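Local coordinates for kelch domain-containing protein (Colletotrichum graminicola M1.001, PDB 5C86) that probably oxidises alcohols to aldehydes at a copper site, as a fungal alcohol oxidase of the galactose oxidase (AA5) family with a kelch beta-propeller, at residues V133-N145 against P163-S177. Numbering follows the deposited sequence.
Sequences VIGGSFSGAGTRN and PVKPLVMQRGMFPDS
Two serine hydroxyls, one from each segment, donate to the same carboxylate oxygen, Asp176 OD1, and approach it from opposite faces of its plane. Ser137 OG lies 2.6 Å from Asp176 OD1 on the syn side, while Ser177 OG, within the 163-177 segment, comes from well above the plane. Ser137 N in turn donates to Ser177 OG (3.1 Å, 158°), closing a compact network. With chi1 61°, Asp176 CG sits between its own backbone N and carbonyl carbon, facing the 133-145 loop; OD2 reaches Arg144 N through a water. The Arg144 guanidinium, though of opposite charge, instead turns into its own loop, where NE and NH2 grip Ser139 O side-on and NH1 meets Gly142 O. Gly135 CA packs 3.2 Å from Asp176 O in a CA-H...O contact. Val164 N donates to Asn145 OD1 in the carbonyl plane, on a lone pair (2.9 Å, 171°). Val164 CB rests 3.4 Å from Arg144 O, and Ile134 meets Leu167 tip to tip (CG2 to CD2, 3.9 Å). At the other end the rim of the Phe174 ring lies by the Phe138 backbone, CE1 3.6 Å from Phe138 CA. Tyr120, a copper ligand in another structure of this protein, stacks with Phe138 and meets Phe174 edge-to-face. The loop leaving strand 131-134 is thus fastened to the connection between two four-stranded antiparallel blades of the kelch beta-propeller, beside the copper site, metal-free in this apo form.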
loop_
_atom_site.group_PDB
_atom_site.type_symbol
_atom_site.label_atom_id
_atom_site.label_comp_id
_atom_site.label_asym_id
_atom_site.label_seq_id
_atom_site.Cartn_x
_atom_site.Cartn_y
_atom_site.Cartn_z
ATOM N N VAL A 133 13.784 -6.115 -2.904
ATOM C CA VAL A 133 13.924 -5.229 -1.713
ATOM C C VAL A 133 15.171 -4.391 -1.855
ATOM O O VAL A 133 16.177 -4.831 -2.482
ATOM C CB VAL A 133 13.963 -5.984 -0.367
ATOM C CG1 VAL A 133 12.781 -6.910 -0.162
ATOM C CG2 VAL A 133 15.200 -6.863 -0.236
ATOM N N ILE A 134 15.125 -3.195 -1.260
ATOM C CA ILE A 134 16.291 -2.368 -1.235
ATOM C C ILE A 134 16.230 -1.436 -0.042
ATOM O O ILE A 134 15.157 -1.033 0.417
ATOM C CB ILE A 134 16.495 -1.616 -2.573
ATOM C CG1 ILE A 134 17.943 -1.039 -2.701
ATOM C CG2 ILE A 134 15.435 -0.506 -2.772
ATOM C CD1 ILE A 134 18.291 -0.582 -4.078
ATOM N N GLY A 135 17.422 -1.075 0.432
ATOM C CA GLY A 135 17.530 -0.273 1.649
ATOM C C GLY A 135 17.139 -0.904 2.942
ATOM O O GLY A 135 17.021 -2.124 3.091
ATOM N N GLY A 136 16.928 -0.059 3.937
ATOM C CA GLY A 136 16.360 -0.472 5.199
ATOM C C GLY A 136 17.485 -0.570 6.248
ATOM O O GLY A 136 18.029 -1.666 6.442
ATOM N N SER A 137 17.658 0.497 7.027
ATOM C CA SER A 137 18.703 0.500 8.075
ATOM C C SER A 137 18.230 0.628 9.489
ATOM O O SER A 137 19.016 0.963 10.428
ATOM C CB SER A 137 19.794 1.497 7.659
ATOM O OG SER A 137 19.329 2.826 7.544
ATOM N N PHE A 138 16.970 0.314 9.736
ATOM C CA PHE A 138 16.465 0.191 11.102
ATOM C C PHE A 138 17.205 -0.917 11.826
ATOM O O PHE A 138 17.468 -0.787 13.043
ATOM C CB PHE A 138 14.993 -0.047 11.112
ATOM C CG PHE A 138 14.433 -0.495 12.416
ATOM C CD1 PHE A 138 14.185 0.401 13.433
ATOM C CD2 PHE A 138 14.160 -1.810 12.615
ATOM C CE1 PHE A 138 13.631 -0.057 14.654
ATOM C CE2 PHE A 138 13.683 -2.268 13.819
ATOM C CZ PHE A 138 13.435 -1.382 14.844
ATOM N N SER A 139 17.416 -2.016 11.135
ATOM C CA SER A 139 18.057 -3.215 11.702
ATOM C C SER A 139 18.897 -3.770 10.587
ATOM O O SER A 139 18.926 -3.212 9.473
ATOM C CB SER A 139 16.984 -4.167 12.165
ATOM O OG SER A 139 16.215 -4.495 10.997
ATOM N N GLY A 140 19.709 -4.786 10.904
ATOM C CA GLY A 140 20.499 -5.406 9.885
ATOM C C GLY A 140 21.951 -5.002 9.876
ATOM O O GLY A 140 22.410 -4.440 10.829
ATOM N N ALA A 141 22.630 -5.245 8.795
ATOM C CA ALA A 141 24.067 -5.071 8.743
ATOM C C ALA A 141 24.529 -5.022 7.311
ATOM O O ALA A 141 23.984 -5.711 6.463
ATOM C CB ALA A 141 24.700 -6.268 9.472
ATOM N N GLY A 142 25.522 -4.212 7.021
ATOM C CA GLY A 142 26.089 -4.046 5.703
ATOM C C GLY A 142 25.329 -3.041 4.850
ATOM O O GLY A 142 24.184 -2.684 5.196
ATOM N N THR A 143 25.952 -2.548 3.799
ATOM C CA THR A 143 25.329 -1.624 2.850
ATOM C C THR A 143 24.060 -2.310 2.370
ATOM O O THR A 143 24.099 -3.452 1.877
ATOM C CB THR A 143 26.223 -1.352 1.640
ATOM O OG1 THR A 143 27.477 -0.833 2.115
ATOM C CG2 THR A 143 25.689 -0.290 0.698
ATOM N N ARG A 144 22.921 -1.616 2.514
ATOM C CA ARG A 144 21.640 -2.272 2.239
ATOM C C ARG A 144 21.245 -2.237 0.754
ATOM O O ARG A 144 20.213 -1.709 0.338
ATOM C CB ARG A 144 20.566 -1.650 3.126
ATOM C CG ARG A 144 20.927 -1.604 4.622
ATOM C CD ARG A 144 20.985 -2.946 5.413
ATOM N NE ARG A 144 20.753 -2.668 6.864
ATOM C CZ ARG A 144 21.613 -2.065 7.664
ATOM N NH1 ARG A 144 22.846 -1.839 7.230
ATOM N NH2 ARG A 144 21.277 -1.753 8.910
ATOM N N ASN A 145 22.039 -2.868 -0.081
ATOM C CA ASN A 145 21.847 -2.950 -1.475
ATOM C C ASN A 145 20.680 -3.846 -1.904
ATOM O O ASN A 145 20.024 -4.456 -1.069
ATOM C CB ASN A 145 23.148 -3.366 -2.187
ATOM C CG ASN A 145 24.243 -2.359 -2.013
ATOM O OD1 ASN A 145 24.038 -1.163 -2.152
ATOM N ND2 ASN A 145 25.472 -2.840 -1.827
ATOM N N PRO A 163 22.626 -1.029 -6.524
ATOM C CA PRO A 163 23.132 -0.451 -5.352
ATOM C C PRO A 163 22.128 0.504 -4.755
ATOM O O PRO A 163 21.370 1.162 -5.488
ATOM C CB PRO A 163 24.335 0.374 -5.888
ATOM C CG PRO A 163 23.974 0.758 -7.247
ATOM C CD PRO A 163 23.309 -0.510 -7.731
ATOM N N VAL A 164 22.145 0.611 -3.442
ATOM C CA VAL A 164 21.298 1.564 -2.775
ATOM C C VAL A 164 21.774 3.004 -2.892
ATOM O O VAL A 164 20.980 3.940 -2.723
ATOM C CB VAL A 164 21.034 1.141 -1.308
ATOM C CG1 VAL A 164 22.245 1.352 -0.427
ATOM C CG2 VAL A 164 19.833 1.860 -0.742
ATOM N N LYS A 165 23.092 3.250 -3.079
ATOM C CA LYS A 165 23.585 4.608 -3.054
ATOM C C LYS A 165 22.788 5.643 -3.797
ATOM O O LYS A 165 22.506 6.714 -3.206
ATOM C CB LYS A 165 25.067 4.686 -3.503
ATOM C CG LYS A 165 25.746 6.040 -3.285
ATOM C CD LYS A 165 27.249 5.899 -3.758
ATOM C CE LYS A 165 27.964 7.226 -3.784
ATOM N NZ LYS A 165 27.963 7.829 -2.427
ATOM N N PRO A 166 22.351 5.374 -5.083
ATOM C CA PRO A 166 21.662 6.408 -5.866
ATOM C C PRO A 166 20.386 6.957 -5.167
ATOM O O PRO A 166 20.016 8.066 -5.433
ATOM C CB PRO A 166 21.297 5.714 -7.204
ATOM C CG PRO A 166 22.236 4.589 -7.284
ATOM C CD PRO A 166 22.612 4.178 -5.903
ATOM N N LEU A 167 19.726 6.127 -4.363
ATOM C CA LEU A 167 18.425 6.601 -3.722
ATOM C C LEU A 167 18.629 7.174 -2.353
ATOM O O LEU A 167 17.684 7.745 -1.804
ATOM C CB LEU A 167 17.427 5.449 -3.682
ATOM C CG LEU A 167 17.689 4.236 -2.766
ATOM C CD1 LEU A 167 17.517 4.496 -1.288
ATOM C CD2 LEU A 167 16.770 3.097 -3.197
ATOM N N VAL A 168 19.835 7.187 -1.764
ATOM C CA VAL A 168 19.934 7.610 -0.375
ATOM C C VAL A 168 19.669 9.121 -0.285
ATOM O O VAL A 168 20.166 9.951 -1.051
ATOM C CB VAL A 168 21.326 7.234 0.168
ATOM C CG1 VAL A 168 21.576 7.740 1.573
ATOM C CG2 VAL A 168 21.572 5.742 0.068
ATOM N N MET A 169 18.874 9.523 0.718
ATOM C CA MET A 169 18.597 10.937 0.945
ATOM C C MET A 169 19.851 11.658 1.478
ATOM O O MET A 169 20.763 11.034 1.999
ATOM C CB MET A 169 17.534 11.091 2.022
ATOM C CG MET A 169 16.256 10.358 1.681
ATOM S SD MET A 169 14.835 11.361 1.996
ATOM C CE MET A 169 15.185 12.323 3.476
ATOM N N GLN A 170 19.796 12.981 1.412
ATOM C CA GLN A 170 20.955 13.798 1.794
ATOM C C GLN A 170 21.171 13.834 3.307
ATOM O O GLN A 170 22.294 13.931 3.730
ATOM C CB GLN A 170 20.765 15.228 1.237
ATOM C CG GLN A 170 20.961 15.453 -0.248
ATOM C CD GLN A 170 21.019 16.939 -0.651
ATOM O OE1 GLN A 170 21.298 17.817 0.163
ATOM N NE2 GLN A 170 20.754 17.211 -1.918
ATOM N N ARG A 171 20.122 13.735 4.110
ATOM C CA ARG A 171 20.145 14.017 5.536
ATOM C C ARG A 171 19.318 12.997 6.308
ATOM O O ARG A 171 18.360 12.395 5.768
ATOM C CB ARG A 171 19.458 15.380 5.850
ATOM C CG ARG A 171 19.981 16.569 5.054
ATOM C CD ARG A 171 19.022 17.756 5.250
ATOM N NE ARG A 171 19.208 18.914 4.384
ATOM C CZ ARG A 171 18.829 19.033 3.105
ATOM N NH1 ARG A 171 18.228 18.061 2.398
ATOM N NH2 ARG A 171 19.069 20.194 2.509
ATOM N N GLY A 172 19.599 12.945 7.596
ATOM C CA GLY A 172 18.717 12.359 8.594
ATOM C C GLY A 172 18.924 10.859 8.749
ATOM O O GLY A 172 19.757 10.222 8.089
ATOM N N MET A 173 18.128 10.337 9.664
ATOM C CA MET A 173 18.092 8.905 10.002
ATOM C C MET A 173 17.538 8.067 8.885
ATOM O O MET A 173 16.722 8.523 8.083
ATOM C CB MET A 173 17.195 8.668 11.230
ATOM C CG MET A 173 17.718 9.419 12.401
ATOM S SD MET A 173 16.375 9.889 13.474
ATOM C CE MET A 173 15.351 8.398 13.588
ATOM N N PHE A 174 17.999 6.828 8.844
ATOM C CA PHE A 174 17.522 5.808 7.895
ATOM C C PHE A 174 17.370 6.388 6.486
ATOM O O PHE A 174 16.298 6.225 5.862
ATOM C CB PHE A 174 16.195 5.227 8.387
ATOM C CG PHE A 174 16.227 4.805 9.859
ATOM C CD1 PHE A 174 17.255 4.037 10.342
ATOM C CD2 PHE A 174 15.244 5.228 10.711
ATOM C CE1 PHE A 174 17.274 3.682 11.708
ATOM C CE2 PHE A 174 15.221 4.832 12.038
ATOM C CZ PHE A 174 16.239 4.067 12.522
ATOM N N PRO A 175 18.380 7.106 5.949
ATOM C CA PRO A 175 18.194 7.779 4.701
ATOM C C PRO A 175 18.022 6.877 3.437
ATOM O O PRO A 175 17.672 7.408 2.340
ATOM C CB PRO A 175 19.446 8.704 4.598
ATOM C CG PRO A 175 20.498 7.853 5.252
ATOM C CD PRO A 175 19.786 7.281 6.446
ATOM N N ASP A 176 18.293 5.595 3.599
ATOM C CA ASP A 176 18.131 4.590 2.577
ATOM C C ASP A 176 16.816 3.848 2.708
ATOM O O ASP A 176 16.633 2.823 2.038
ATOM C CB ASP A 176 19.270 3.596 2.749
ATOM C CG ASP A 176 19.273 2.895 4.126
ATOM O OD1 ASP A 176 18.557 3.302 5.144
ATOM O OD2 ASP A 176 20.073 1.901 4.239
ATOM N N SER A 177 15.902 4.295 3.553
ATOM C CA SER A 177 14.758 3.449 3.947
ATOM C C SER A 177 13.437 3.998 3.351
ATOM O O SER A 177 13.377 5.181 2.888
ATOM C CB SER A 177 14.697 3.404 5.451
ATOM O OG SER A 177 15.925 2.751 5.869
HETATM O O HOH W 1 14.133 1.630 1.105
HETATM O O HOH W 2 22.646 1.107 3.376
HETATM O O HOH W 3 25.307 1.241 -2.511
#